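Local atomic coordinates of uronate isomerase (Caulobacter crescentus, PDB entry 2Q01), a protein that catalyses the interconversion of D-glucuronate and D-fructuronate, and of D-galacturonate and D-tagaturonate, in pentose and glucuronate metabolism. Residues F127-F132 and D139-R144; F205-S210 and H324-G329; E294-S299 and P353-I358; A438-M443 and E456-L461. All coordinates share one frame; numbering follows the deposited sequence.

Contact 1 of 4, residues F127-F132 and D139-R144; sequences FGFTEF and DDYFDR
The hydroxyl of Y141 donates to the backbone carbonyl of E131: Y141 OH lies 2.7 Å from E131 O, nearly in line with the carbonyl bond (161°), so the phenol meets that carbonyl almost end-on. The bond helps close a helix-loop-helix turn: residues 127-132 follow helix 114-126, and Y141 lies on helix 138-149, against which the loop folds back. G128, with positive phi, is the first residue to leave the helical path, and F129 comes right after it. F129 makes a face-to-face stack on Y141, the ring centroids 3.8 Å apart and the planes only 8° from parallel. Each ring sits over the centre of the other, and F129 CZ comes within 3.6 Å of Y141 CD2. F129 reaches this position with CG beside its backbone N, chi1 -81°. A leucine in place of Y141 would probably leave the E131 carbonyl without this donor and F129 without its flat partner. Around the pair, F123 of helix 114-126 meets the Y141 ring edge-to-face. On the side of the F129 plane away from Y141, R144 brings NH1 obliquely to 3.4 Å from CD2 of F129, its guanidinium turned steeply against the ring. The R144 chain bends at chi2 and chi3, and its NE forms a long salt bridge with D140 OD1, 3.9 Å away.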
loop_
_atom_site.group_PDB
_atom_site.type_symbol
_atom_site.label_atom_id
_atom_site.label_comp_id
_atom_site.label_asym_id
_atom_site.label_seq_id
_atom_site.Cartn_x
_atom_site.Cartn_y
_atom_site.Cartn_z
ATOM N N PHE B 127 -17.486 -24.292 23.119
ATOM C CA PHE B 127 -17.651 -24.603 24.540
ATOM C C PHE B 127 -18.968 -24.143 25.151
ATOM O O PHE B 127 -19.385 -24.665 26.184
ATOM C CB PHE B 127 -16.494 -24.034 25.356
ATOM C CG PHE B 127 -15.186 -24.696 25.087
ATOM C CD1 PHE B 127 -14.165 -24.004 24.456
ATOM C CD2 PHE B 127 -14.973 -26.023 25.452
ATOM C CE1 PHE B 127 -12.950 -24.618 24.197
ATOM C CE2 PHE B 127 -13.755 -26.644 25.197
ATOM C CZ PHE B 127 -12.747 -25.943 24.569
ATOM N N GLY B 128 -19.617 -23.169 24.522
ATOM C CA GLY B 128 -20.900 -22.672 25.001
ATOM C C GLY B 128 -20.800 -21.806 26.243
ATOM O O GLY B 128 -21.671 -21.865 27.110
ATOM N N PHE B 129 -19.737 -21.009 26.333
ATOM C CA PHE B 129 -19.595 -20.014 27.398
ATOM C C PHE B 129 -20.573 -18.866 27.200
ATOM O O PHE B 129 -20.942 -18.543 26.069
ATOM C CB PHE B 129 -18.167 -19.468 27.462
ATOM C CG PHE B 129 -17.209 -20.358 28.194
ATOM C CD1 PHE B 129 -16.338 -21.179 27.499
ATOM C CD2 PHE B 129 -17.176 -20.372 29.583
ATOM C CE1 PHE B 129 -15.447 -22.008 28.171
ATOM C CE2 PHE B 129 -16.289 -21.199 30.264
ATOM C CZ PHE B 129 -15.423 -22.020 29.552
ATOM N N THR B 130 -20.987 -18.252 28.305
ATOM C CA THR B 130 -21.980 -17.186 28.257
ATOM C C THR B 130 -21.456 -15.862 28.820
ATOM O O THR B 130 -22.058 -14.808 28.604
ATOM C CB THR B 130 -23.314 -17.611 28.934
ATOM O OG1 THR B 130 -24.267 -16.549 28.815
ATOM C CG2 THR B 130 -23.116 -17.953 30.411
ATOM N N GLU B 131 -20.331 -15.923 29.527
ATOM C CA GLU B 131 -19.687 -14.722 30.066
ATOM C C GLU B 131 -18.345 -14.468 29.379
ATOM O O GLU B 131 -17.677 -15.404 28.947
ATOM C CB GLU B 131 -19.491 -14.851 31.578
ATOM C CG GLU B 131 -20.785 -14.950 32.378
ATOM C CD GLU B 131 -20.629 -15.763 33.656
ATOM O OE1 GLU B 131 -19.515 -15.794 34.227
ATOM O OE2 GLU B 131 -21.627 -16.374 34.091
ATOM N N PHE B 132 -17.969 -13.195 29.285
ATOM C CA PHE B 132 -16.723 -12.779 28.648
ATOM C C PHE B 132 -15.543 -13.045 29.573
ATOM O O PHE B 132 -15.643 -12.847 30.789
ATOM C CB PHE B 132 -16.785 -11.289 28.309
ATOM C CG PHE B 132 -15.857 -10.870 27.205
ATOM C CD1 PHE B 132 -16.281 -10.885 25.881
ATOM C CD2 PHE B 132 -14.563 -10.434 27.488
ATOM C CE1 PHE B 132 -15.428 -10.492 24.853
ATOM C CE2 PHE B 132 -13.702 -10.040 26.467
ATOM C CZ PHE B 132 -14.136 -10.069 25.148
ATOM N N ASP B 139 -10.612 -18.705 36.355
ATOM C CA ASP B 139 -10.608 -20.057 36.912
ATOM C C ASP B 139 -11.808 -20.879 36.455
ATOM O O ASP B 139 -11.694 -22.088 36.258
ATOM C CB ASP B 139 -10.536 -20.003 38.443
ATOM C CG ASP B 139 -9.165 -19.578 38.948
ATOM O OD1 ASP B 139 -9.074 -18.531 39.628
ATOM O OD2 ASP B 139 -8.175 -20.286 38.658
ATOM N N ASP B 140 -12.945 -20.209 36.279
ATOM C CA ASP B 140 -14.154 -20.855 35.792
ATOM C C ASP B 140 -13.963 -21.338 34.357
ATOM O O ASP B 140 -14.353 -22.455 34.029
ATOM C CB ASP B 140 -15.358 -19.912 35.901
ATOM C CG ASP B 140 -16.658 -20.563 35.450
ATOM O OD1 ASP B 140 -17.003 -21.646 35.970
ATOM O OD2 ASP B 140 -17.335 -19.984 34.575
ATOM N N TYR B 141 -13.347 -20.498 33.522
ATOM C CA TYR B 141 -12.990 -20.859 32.143
ATOM C C TYR B 141 -12.042 -22.052 32.078
ATOM O O TYR B 141 -12.259 -22.968 31.287
ATOM C CB TYR B 141 -12.335 -19.681 31.425
ATOM C CG TYR B 141 -13.228 -18.917 30.477
ATOM C CD1 TYR B 141 -14.062 -17.899 30.938
ATOM C CD2 TYR B 141 -13.212 -19.186 29.110
ATOM C CE1 TYR B 141 -14.874 -17.181 30.064
ATOM C CE2 TYR B 141 -14.019 -18.472 28.229
ATOM C CZ TYR B 141 -14.849 -17.471 28.713
ATOM O OH TYR B 141 -15.647 -16.761 27.845
ATOM N N PHE B 142 -11.005 -22.036 32.919
ATOM C CA PHE B 142 -9.956 -23.058 32.885
ATOM C C PHE B 142 -10.501 -24.460 33.096
ATOM O O PHE B 142 -10.390 -25.303 32.206
ATOM C CB PHE B 142 -8.839 -22.766 33.900
ATOM C CG PHE B 142 -7.677 -23.721 33.805
ATOM C CD1 PHE B 142 -7.560 -24.794 34.685
ATOM C CD2 PHE B 142 -6.706 -23.559 32.821
ATOM C CE1 PHE B 142 -6.491 -25.687 34.586
ATOM C CE2 PHE B 142 -5.634 -24.440 32.720
ATOM C CZ PHE B 142 -5.529 -25.508 33.601
ATOM N N ASP B 143 -11.103 -24.695 34.259
ATOM C CA ASP B 143 -11.545 -26.042 34.619
ATOM C C ASP B 143 -12.798 -26.523 33.882
ATOM O O ASP B 143 -13.029 -27.727 33.803
ATOM C CB ASP B 143 -11.655 -26.230 36.143
ATOM C CG ASP B 143 -12.340 -25.070 36.840
ATOM O OD1 ASP B 143 -11.836 -24.640 37.897
ATOM O OD2 ASP B 143 -13.378 -24.585 36.340
ATOM N N ARG B 144 -13.586 -25.599 33.331
ATOM C CA ARG B 144 -14.714 -25.990 32.477
ATOM C C ARG B 144 -14.273 -26.442 31.082
ATOM O O ARG B 144 -14.908 -27.313 30.489
ATOM C CB ARG B 144 -15.775 -24.893 32.378
ATOM C CG ARG B 144 -16.728 -24.860 33.563
ATOM C CD ARG B 144 -18.163 -24.655 33.107
ATOM N NE ARG B 144 -18.463 -23.264 32.773
ATOM C CZ ARG B 144 -19.376 -22.884 31.881
ATOM N NH1 ARG B 144 -19.581 -21.593 31.650
ATOM N NH2 ARG B 144 -20.079 -23.788 31.207
#

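Contact 2 of 4, residues F205-S210 and H324-G329; sequences FEDERS and HGRDKG
D207 to S210 form a type I beta turn facing R326; the nearest CA atoms, those of E208 and R326, are 10.5 Å apart, and side chains make the contact, chiefly the long one of R326. R326 NH2 faces both carboxylate oxygens of E208. Its bond to OE2 of E208, 2.8 Å from NH2, has an N-H...O angle of 130°; OE2 is met on the syn side and lies close to the guanidinium plane. A second, weak bond joins the same R326 NH2 to OE1 of E208 at 2.9 Å. E208 gets there by placing CG between its own backbone N and carbonyl carbon (chi1 74°) and bending again at chi2. These residues make a salt-bridge network between two loops of a TIM-barrel-clan enzyme, one leading from strand 192-194 into helix 210-221, the other from helix 318-323 to strand 332-333. D207 contributes charge alone: its OD1 lies 3.2 Å from R326 NH2 but well out of the guanidinium plane. R209, at the N-cap position of helix 210-221, shares that carboxylate in the same manner, its NE 3.3 Å from D207 OD1. A leucine at R326 would probably leave the E208 carboxylate without its cationic mate. R209 crosses R326 obliquely, the guanidinium planes 62° apart, with NE of R209 3.4 Å from CD of R326.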
loop_
_atom_site.group_PDB
_atom_site.type_symbol
_atom_site.label_atom_id
_atom_site.label_comp_id
_atom_site.label_asym_id
_atom_site.label_seq_id
_atom_site.Cartn_x
_atom_site.Cartn_y
_atom_site.Cartn_z
ATOM N N PHE B 205 20.553 -24.462 2.888
ATOM C CA PHE B 205 21.831 -24.750 3.545
ATOM C C PHE B 205 22.156 -23.764 4.685
ATOM O O PHE B 205 23.024 -24.037 5.518
ATOM C CB PHE B 205 22.973 -24.784 2.523
ATOM C CG PHE B 205 23.099 -26.092 1.780
ATOM C CD1 PHE B 205 22.482 -26.271 0.550
ATOM C CD2 PHE B 205 23.854 -27.135 2.304
ATOM C CE1 PHE B 205 22.603 -27.474 -0.151
ATOM C CE2 PHE B 205 23.977 -28.344 1.614
ATOM C CZ PHE B 205 23.354 -28.508 0.377
ATOM N N GLU B 206 21.457 -22.629 4.722
ATOM C CA GLU B 206 21.594 -21.659 5.814
ATOM C C GLU B 206 20.708 -22.001 7.016
ATOM O O GLU B 206 20.782 -21.339 8.055
ATOM C CB GLU B 206 21.292 -20.238 5.328
ATOM C CG GLU B 206 22.419 -19.594 4.529
ATOM C CD GLU B 206 22.033 -18.240 3.961
ATOM O OE1 GLU B 206 21.093 -18.180 3.132
ATOM O OE2 GLU B 206 22.679 -17.238 4.340
ATOM N N ASP B 207 19.861 -23.018 6.860
ATOM C CA ASP B 207 19.044 -23.538 7.951
ATOM C C ASP B 207 19.979 -24.281 8.894
ATOM O O ASP B 207 20.799 -25.081 8.445
ATOM C CB ASP B 207 17.976 -24.486 7.399
ATOM C CG ASP B 207 16.730 -24.553 8.269
ATOM O OD1 ASP B 207 16.855 -24.608 9.509
ATOM O OD2 ASP B 207 15.617 -24.568 7.697
ATOM N N GLU B 208 19.869 -24.006 10.192
ATOM C CA GLU B 208 20.785 -24.588 11.178
ATOM C C GLU B 208 20.564 -26.084 11.398
ATOM O O GLU B 208 21.497 -26.811 11.741
ATOM C CB GLU B 208 20.759 -23.814 12.511
ATOM C CG GLU B 208 19.523 -24.022 13.402
ATOM C CD GLU B 208 18.306 -23.213 12.967
ATOM O OE1 GLU B 208 18.450 -22.266 12.163
ATOM O OE2 GLU B 208 17.189 -23.527 13.438
ATOM N N ARG B 209 19.333 -26.534 11.165
ATOM C CA ARG B 209 18.957 -27.928 11.371
ATOM C C ARG B 209 19.015 -28.751 10.076
ATOM O O ARG B 209 18.466 -29.851 10.003
ATOM C CB ARG B 209 17.576 -28.012 12.036
ATOM C CG ARG B 209 16.476 -27.316 11.265
ATOM C CD ARG B 209 15.371 -26.818 12.178
ATOM N NE ARG B 209 14.500 -25.871 11.481
ATOM C CZ ARG B 209 13.429 -26.204 10.763
ATOM N NH1 ARG B 209 13.061 -27.475 10.630
ATOM N NH2 ARG B 209 12.718 -25.258 10.170
ATOM N N SER B 210 19.702 -28.207 9.071
ATOM C CA SER B 210 19.905 -28.864 7.771
ATOM C C SER B 210 20.809 -30.121 7.762
ATOM O O SER B 210 20.447 -31.099 7.106
ATOM C CB SER B 210 20.363 -27.849 6.710
ATOM O OG SER B 210 20.461 -28.438 5.426
ATOM N N HIS B 324 14.700 -20.299 23.226
ATOM C CA HIS B 324 13.454 -21.020 22.933
ATOM C C HIS B 324 13.429 -21.733 21.583
ATOM O O HIS B 324 12.865 -22.822 21.468
ATOM C CB HIS B 324 12.249 -20.084 23.048
ATOM C CG HIS B 324 11.925 -19.689 24.455
ATOM N ND1 HIS B 324 12.686 -18.788 25.168
ATOM C CD2 HIS B 324 10.919 -20.065 25.277
ATOM C CE1 HIS B 324 12.164 -18.629 26.371
ATOM N NE2 HIS B 324 11.091 -19.392 26.462
ATOM N N GLY B 325 14.014 -21.115 20.564
ATOM C CA GLY B 325 14.112 -21.750 19.250
ATOM C C GLY B 325 13.206 -21.158 18.190
ATOM O O GLY B 325 12.866 -19.969 18.239
ATOM N N ARG B 326 12.819 -21.996 17.231
ATOM C CA ARG B 326 11.993 -21.573 16.098
ATOM C C ARG B 326 10.506 -21.427 16.438
ATOM O O ARG B 326 10.043 -21.937 17.466
ATOM C CB ARG B 326 12.180 -22.535 14.923
ATOM C CG ARG B 326 13.242 -22.087 13.929
ATOM C CD ARG B 326 13.194 -22.925 12.668
ATOM N NE ARG B 326 13.358 -22.129 11.450
ATOM C CZ ARG B 326 14.523 -21.854 10.870
ATOM N NH1 ARG B 326 14.557 -21.124 9.761
ATOM N NH2 ARG B 326 15.657 -22.301 11.393
ATOM N N ASP B 327 9.783 -20.719 15.563
ATOM C CA ASP B 327 8.320 -20.511 15.636
ATOM C C ASP B 327 7.799 -19.923 16.955
ATOM O O ASP B 327 6.759 -20.348 17.465
ATOM C CB ASP B 327 7.563 -21.803 15.287
ATOM C CG ASP B 327 7.697 -22.185 13.824
ATOM O OD1 ASP B 327 8.073 -23.344 13.549
ATOM O OD2 ASP B 327 7.424 -21.329 12.952
ATOM N N LYS B 328 8.524 -18.954 17.504
ATOM C CA LYS B 328 8.146 -18.354 18.783
ATOM C C LYS B 328 7.586 -16.939 18.620
ATOM O O LYS B 328 7.586 -16.143 19.561
ATOM C CB LYS B 328 9.318 -18.391 19.779
ATOM C CG LYS B 328 9.840 -19.801 20.103
ATOM C CD LYS B 328 8.757 -20.700 20.708
ATOM C CE LYS B 328 9.227 -22.144 20.801
ATOM N NZ LYS B 328 8.112 -23.087 21.096
ATOM N N GLY B 329 7.097 -16.642 17.418
ATOM C CA GLY B 329 6.437 -15.375 17.141
ATOM C C GLY B 329 7.369 -14.223 16.833
ATOM O O GLY B 329 7.011 -13.063 17.008
#

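Contact 3 of 4, residues E294-S299 and P353-I358; sequences EMAKMS and PRLSII
L355 holds CG anti to its backbone N (chi1 -176°), and chi2 of 63° then turns the CD1 branch toward the helix carrying A296 and S299. That single methyl does most of the touching. L355 CD1 lies 3.6 Å from A296 O and 3.9 Å from A296 CB, while L355 CD2 only grazes A296 CB, at 4.2 Å. One turn further along, S299 CB stands 4.0 Å from L355 CD1, so the methyl leans against two small residues three apart on one helix face. S299 sends its hydroxyl elsewhere, to the carbonyl of L304 and the guanidinium of R239. No hydrogen bond joins the two segments; the contact is buried van der Waals packing, with L349 and V380 also against L355 and with L345 and M306 against A296. Helix 281-302 thus packs on the run of chain entering strand 357-359, the neighbour of strand 305-308 in a parallel sheet, the helix-on-strand layering of a TIM-barrel wall.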
loop_
_atom_site.group_PDB
_atom_site.type_symbol
_atom_site.label_atom_id
_atom_site.label_comp_id
_atom_site.label_asym_id
_atom_site.label_seq_id
_atom_site.Cartn_x
_atom_site.Cartn_y
_atom_site.Cartn_z
ATOM N N GLU B 294 13.352 -26.904 -9.895
ATOM C CA GLU B 294 13.537 -28.342 -9.914
ATOM C C GLU B 294 12.293 -29.061 -9.408
ATOM O O GLU B 294 11.913 -30.092 -9.962
ATOM C CB GLU B 294 14.784 -28.728 -9.116
ATOM C CG GLU B 294 15.561 -29.895 -9.716
ATOM C CD GLU B 294 16.195 -29.589 -11.073
ATOM O OE1 GLU B 294 16.131 -30.460 -11.968
ATOM O OE2 GLU B 294 16.762 -28.492 -11.246
ATOM N N MET B 295 11.642 -28.485 -8.391
ATOM C CA MET B 295 10.391 -29.029 -7.839
ATOM C C MET B 295 9.238 -28.902 -8.827
ATOM O O MET B 295 8.322 -29.720 -8.822
ATOM C CB MET B 295 10.003 -28.337 -6.525
ATOM C CG MET B 295 10.929 -28.569 -5.333
ATOM S SD MET B 295 10.860 -30.193 -4.579
ATOM C CE MET B 295 12.356 -30.935 -5.202
ATOM N N ALA B 296 9.286 -27.864 -9.658
ATOM C CA ALA B 296 8.277 -27.615 -10.679
ATOM C C ALA B 296 8.429 -28.580 -11.843
ATOM O O ALA B 296 7.439 -28.981 -12.448
ATOM C CB ALA B 296 8.377 -26.201 -11.168
ATOM N N LYS B 297 9.675 -28.939 -12.150
ATOM C CA LYS B 297 9.996 -29.956 -13.152
ATOM C C LYS B 297 9.559 -31.362 -12.721
ATOM O O LYS B 297 9.238 -32.202 -13.564
ATOM C CB LYS B 297 11.501 -29.949 -13.449
ATOM C CG LYS B 297 11.957 -28.783 -14.317
ATOM C CD LYS B 297 13.344 -29.009 -14.896
ATOM C CE LYS B 297 14.421 -28.408 -14.026
ATOM N NZ LYS B 297 15.773 -28.606 -14.615
ATOM N N MET B 298 9.568 -31.616 -11.411
ATOM C CA MET B 298 9.060 -32.867 -10.857
ATOM C C MET B 298 7.539 -32.872 -10.874
ATOM O O MET B 298 6.923 -33.910 -11.116
ATOM C CB MET B 298 9.558 -33.078 -9.426
ATOM C CG MET B 298 10.988 -33.582 -9.316
ATOM S SD MET B 298 11.557 -33.616 -7.606
ATOM C CE MET B 298 13.326 -33.543 -7.865
ATOM N N SER B 299 6.946 -31.703 -10.626
ATOM C CA SER B 299 5.491 -31.513 -10.634
ATOM C C SER B 299 4.874 -31.745 -12.007
ATOM O O SER B 299 3.705 -32.117 -12.115
ATOM C CB SER B 299 5.141 -30.110 -10.151
ATOM O OG SER B 299 5.220 -30.031 -8.742
ATOM N N PRO B 353 0.699 -26.632 -19.534
ATOM C CA PRO B 353 -0.601 -27.034 -18.979
ATOM C C PRO B 353 -0.529 -27.866 -17.687
ATOM O O PRO B 353 -1.426 -27.771 -16.849
ATOM C CB PRO B 353 -1.221 -27.872 -20.106
ATOM C CG PRO B 353 -0.431 -27.526 -21.343
ATOM C CD PRO B 353 0.944 -27.259 -20.847
ATOM N N ARG B 354 0.529 -28.658 -17.533
ATOM C CA ARG B 354 0.647 -29.618 -16.426
ATOM C C ARG B 354 1.089 -28.998 -15.097
ATOM O O ARG B 354 0.984 -29.638 -14.047
ATOM C CB ARG B 354 1.610 -30.757 -16.796
ATOM C CG ARG B 354 1.265 -31.500 -18.078
ATOM C CD ARG B 354 2.455 -32.311 -18.578
ATOM N NE ARG B 354 3.497 -31.467 -19.164
ATOM C CZ ARG B 354 4.756 -31.853 -19.373
ATOM N NH1 ARG B 354 5.157 -33.075 -19.038
ATOM N NH2 ARG B 354 5.623 -31.007 -19.914
ATOM N N LEU B 355 1.588 -27.763 -15.143
ATOM C CA LEU B 355 2.113 -27.110 -13.946
ATOM C C LEU B 355 1.090 -26.194 -13.273
ATOM O O LEU B 355 0.402 -25.410 -13.930
ATOM C CB LEU B 355 3.402 -26.343 -14.266
ATOM C CG LEU B 355 4.156 -25.670 -13.112
ATOM C CD1 LEU B 355 4.655 -26.689 -12.088
ATOM C CD2 LEU B 355 5.296 -24.810 -13.634
ATOM N N SER B 356 1.000 -26.310 -11.953
ATOM C CA SER B 356 0.125 -25.469 -11.160
ATOM C C SER B 356 0.907 -24.885 -9.983
ATOM O O SER B 356 1.392 -25.628 -9.119
ATOM C CB SER B 356 -1.085 -26.276 -10.684
ATOM O OG SER B 356 -2.061 -25.439 -10.091
ATOM N N ILE B 357 1.049 -23.556 -9.977
ATOM C CA ILE B 357 1.729 -22.832 -8.901
ATOM C C ILE B 357 0.753 -21.879 -8.182
ATOM O O ILE B 357 -0.037 -21.195 -8.822
ATOM C CB ILE B 357 2.973 -22.054 -9.431
ATOM C CG1 ILE B 357 3.914 -22.988 -10.204
ATOM C CG2 ILE B 357 3.745 -21.382 -8.296
ATOM C CD1 ILE B 357 5.118 -22.305 -10.796
ATOM N N ILE B 358 0.801 -21.856 -6.852
ATOM C CA ILE B 358 -0.010 -20.936 -6.057
ATOM C C ILE B 358 0.899 -19.988 -5.285
ATOM O O ILE B 358 1.696 -20.427 -4.464
ATOM C CB ILE B 358 -0.962 -21.680 -5.084
ATOM C CG1 ILE B 358 -1.806 -22.715 -5.837
ATOM C CG2 ILE B 358 -1.870 -20.685 -4.360
ATOM C CD1 ILE B 358 -2.664 -23.570 -4.942
#

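Contact 4 of 4, residues A438-M443 and E456-L461; sequences AFLARM and ELIVDL
Apolar contacts carry the whole meeting of L440 with L457, I458 and L461. One methyl, L440 CD2, reaches across to all three. Its closest partner is I458, with L440 CD2 3.8 Å from I458 CD1. L457 CB and L461 CD2 each stand 4.3 Å from L440 CD2. I458 holds CG1 anti to its backbone N (chi1 -164°), which carries CD1 to L440 CD2, and the two side chains meet at a slant. The two helices, 425-445 and 451-469, form an antiparallel helical hairpin; their local axes run 159° apart in direction and approach to 10.8 Å, with L440 reaching across between them. L28 of helix 19-30 also packs on L440, and R400 of helix 393-407 touches L461. The charged side chains of R442 and E456 take no part in this seam. R442 pairs with E401 of its own chain and with E394 of the third subunit, while E456 forms a salt bridge with R111 of the third subunit, and the L457 side chain packs on R111 of that subunit.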
loop_
_atom_site.group_PDB
_atom_site.type_symbol
_atom_site.label_atom_id
_atom_site.label_comp_id
_atom_site.label_asym_id
_atom_site.label_seq_id
_atom_site.Cartn_x
_atom_site.Cartn_y
_atom_site.Cartn_z
ATOM N N ALA B 438 -19.418 -10.311 2.615
ATOM C CA ALA B 438 -19.424 -8.848 2.706
ATOM C C ALA B 438 -18.901 -8.164 1.443
ATOM O O ALA B 438 -19.460 -7.158 0.999
ATOM C CB ALA B 438 -18.622 -8.399 3.910
ATOM N N PHE B 439 -17.830 -8.715 0.872
ATOM C CA PHE B 439 -17.211 -8.143 -0.318
ATOM C C PHE B 439 -18.095 -8.278 -1.552
ATOM O O PHE B 439 -18.289 -7.310 -2.288
ATOM C CB PHE B 439 -15.831 -8.765 -0.576
ATOM C CG PHE B 439 -15.204 -8.318 -1.865
ATOM C CD1 PHE B 439 -14.706 -7.020 -1.998
ATOM C CD2 PHE B 439 -15.118 -9.190 -2.953
ATOM C CE1 PHE B 439 -14.130 -6.593 -3.196
ATOM C CE2 PHE B 439 -14.541 -8.774 -4.153
ATOM C CZ PHE B 439 -14.051 -7.472 -4.276
ATOM N N LEU B 440 -18.610 -9.486 -1.773
ATOM C CA LEU B 440 -19.577 -9.762 -2.834
ATOM C C LEU B 440 -20.856 -8.927 -2.705
ATOM O O LEU B 440 -21.384 -8.436 -3.706
ATOM C CB LEU B 440 -19.925 -11.248 -2.845
ATOM C CG LEU B 440 -19.257 -12.230 -3.815
ATOM C CD1 LEU B 440 -17.951 -11.717 -4.376
ATOM C CD2 LEU B 440 -19.063 -13.583 -3.139
ATOM N N ALA B 441 -21.334 -8.763 -1.471
ATOM C CA ALA B 441 -22.504 -7.928 -1.161
ATOM C C ALA B 441 -22.326 -6.472 -1.554
ATOM O O ALA B 441 -23.277 -5.832 -1.995
ATOM C CB ALA B 441 -22.820 -8.004 0.295
ATOM N N ARG B 442 -21.108 -5.950 -1.394
ATOM C CA ARG B 442 -20.805 -4.581 -1.805
ATOM C C ARG B 442 -20.763 -4.460 -3.324
ATOM O O ARG B 442 -21.088 -3.406 -3.869
ATOM C CB ARG B 442 -19.486 -4.107 -1.209
ATOM C CG ARG B 442 -19.516 -2.651 -0.770
ATOM C CD ARG B 442 -18.388 -1.839 -1.381
ATOM N NE ARG B 442 -17.063 -2.352 -1.042
ATOM C CZ ARG B 442 -15.952 -2.040 -1.702
ATOM N NH1 ARG B 442 -16.001 -1.215 -2.745
ATOM N NH2 ARG B 442 -14.790 -2.555 -1.324
ATOM N N MET B 443 -20.362 -5.537 -4.002
ATOM C CA MET B 443 -20.386 -5.575 -5.464
ATOM C C MET B 443 -21.821 -5.560 -5.964
ATOM O O MET B 443 -22.117 -4.901 -6.956
ATOM C CB MET B 443 -19.647 -6.802 -6.032
ATOM C CG MET B 443 -18.177 -6.938 -5.633
ATOM S SD MET B 443 -17.183 -5.477 -5.972
ATOM C CE MET B 443 -16.748 -5.772 -7.680
ATOM N N GLU B 456 -23.392 -17.711 -7.136
ATOM C CA GLU B 456 -22.502 -18.697 -7.751
ATOM C C GLU B 456 -21.101 -18.590 -7.161
ATOM O O GLU B 456 -20.510 -19.599 -6.787
ATOM C CB GLU B 456 -22.422 -18.500 -9.266
ATOM C CG GLU B 456 -23.540 -19.145 -10.063
ATOM C CD GLU B 456 -23.331 -19.033 -11.572
ATOM O OE1 GLU B 456 -22.202 -19.299 -12.048
ATOM O OE2 GLU B 456 -24.301 -18.686 -12.284
ATOM N N LEU B 457 -20.592 -17.360 -7.070
ATOM C CA LEU B 457 -19.225 -17.097 -6.621
ATOM C C LEU B 457 -18.939 -17.469 -5.185
ATOM O O LEU B 457 -17.875 -18.000 -4.898
ATOM C CB LEU B 457 -18.826 -15.641 -6.861
ATOM C CG LEU B 457 -18.223 -15.448 -8.250
ATOM C CD1 LEU B 457 -18.136 -13.993 -8.623
ATOM C CD2 LEU B 457 -16.861 -16.102 -8.315
ATOM N N ILE B 458 -19.884 -17.199 -4.292
ATOM C CA ILE B 458 -19.693 -17.512 -2.879
ATOM C C ILE B 458 -19.489 -19.022 -2.645
ATOM O O ILE B 458 -18.620 -19.417 -1.869
ATOM C CB ILE B 458 -20.805 -16.875 -1.980
ATOM C CG1 ILE B 458 -20.401 -16.878 -0.506
ATOM C CG2 ILE B 458 -22.157 -17.550 -2.175
ATOM C CD1 ILE B 458 -19.375 -15.865 -0.147
ATOM N N VAL B 459 -20.244 -19.848 -3.368
ATOM C CA VAL B 459 -20.158 -21.305 -3.265
ATOM C C VAL B 459 -18.866 -21.829 -3.907
ATOM O O VAL B 459 -18.242 -22.761 -3.384
ATOM C CB VAL B 459 -21.417 -21.990 -3.868
ATOM C CG1 VAL B 459 -21.373 -23.512 -3.686
ATOM C CG2 VAL B 459 -22.675 -21.446 -3.218
ATOM N N ASP B 460 -18.461 -21.211 -5.017
ATOM C CA ASP B 460 -17.215 -21.558 -5.705
ATOM C C ASP B 460 -16.017 -21.260 -4.816
ATOM O O ASP B 460 -15.225 -22.159 -4.511
ATOM C CB ASP B 460 -17.088 -20.797 -7.028
ATOM C CG ASP B 460 -17.746 -21.520 -8.190
ATOM O OD1 ASP B 460 -18.042 -22.729 -8.067
ATOM O OD2 ASP B 460 -17.960 -20.875 -9.239
ATOM N N LEU B 461 -15.927 -20.005 -4.377
ATOM C CA LEU B 461 -14.880 -19.525 -3.469
ATOM C C LEU B 461 -14.716 -20.376 -2.208
ATOM O O LEU B 461 -13.593 -20.616 -1.757
ATOM C CB LEU B 461 -15.158 -18.069 -3.073
ATOM C CG LEU B 461 -14.522 -16.888 -3.827
ATOM C CD1 LEU B 461 -14.379 -17.101 -5.328
ATOM C CD2 LEU B 461 -15.276 -15.590 -3.534
#

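Along the chain, contact 1 closes before contact 2 opens, contacts 2 and 3 interleave, and contact 4 comes last. Contacts 2 and 3 have centres about 27 Å apart and both belong to the alternating helix and strand part of the barrel: contact 2 ties the loop after strand 192-194 to the one after helix 318-323, and contact 3 leads into strand 357-359, which neighbours strand 305-308. Contact 1 folds a loop on the helix after it and contact 4 pairs two consecutive helices, their centres about 35 Å apart. Contacts 1 and 3, about 48 Å apart, lie on opposite sides of the chain's centre, as do contacts 2 and 4. Contacts 1 and 4 both adjoin other subunits, F132 packing on the second and contact 4 meeting the third.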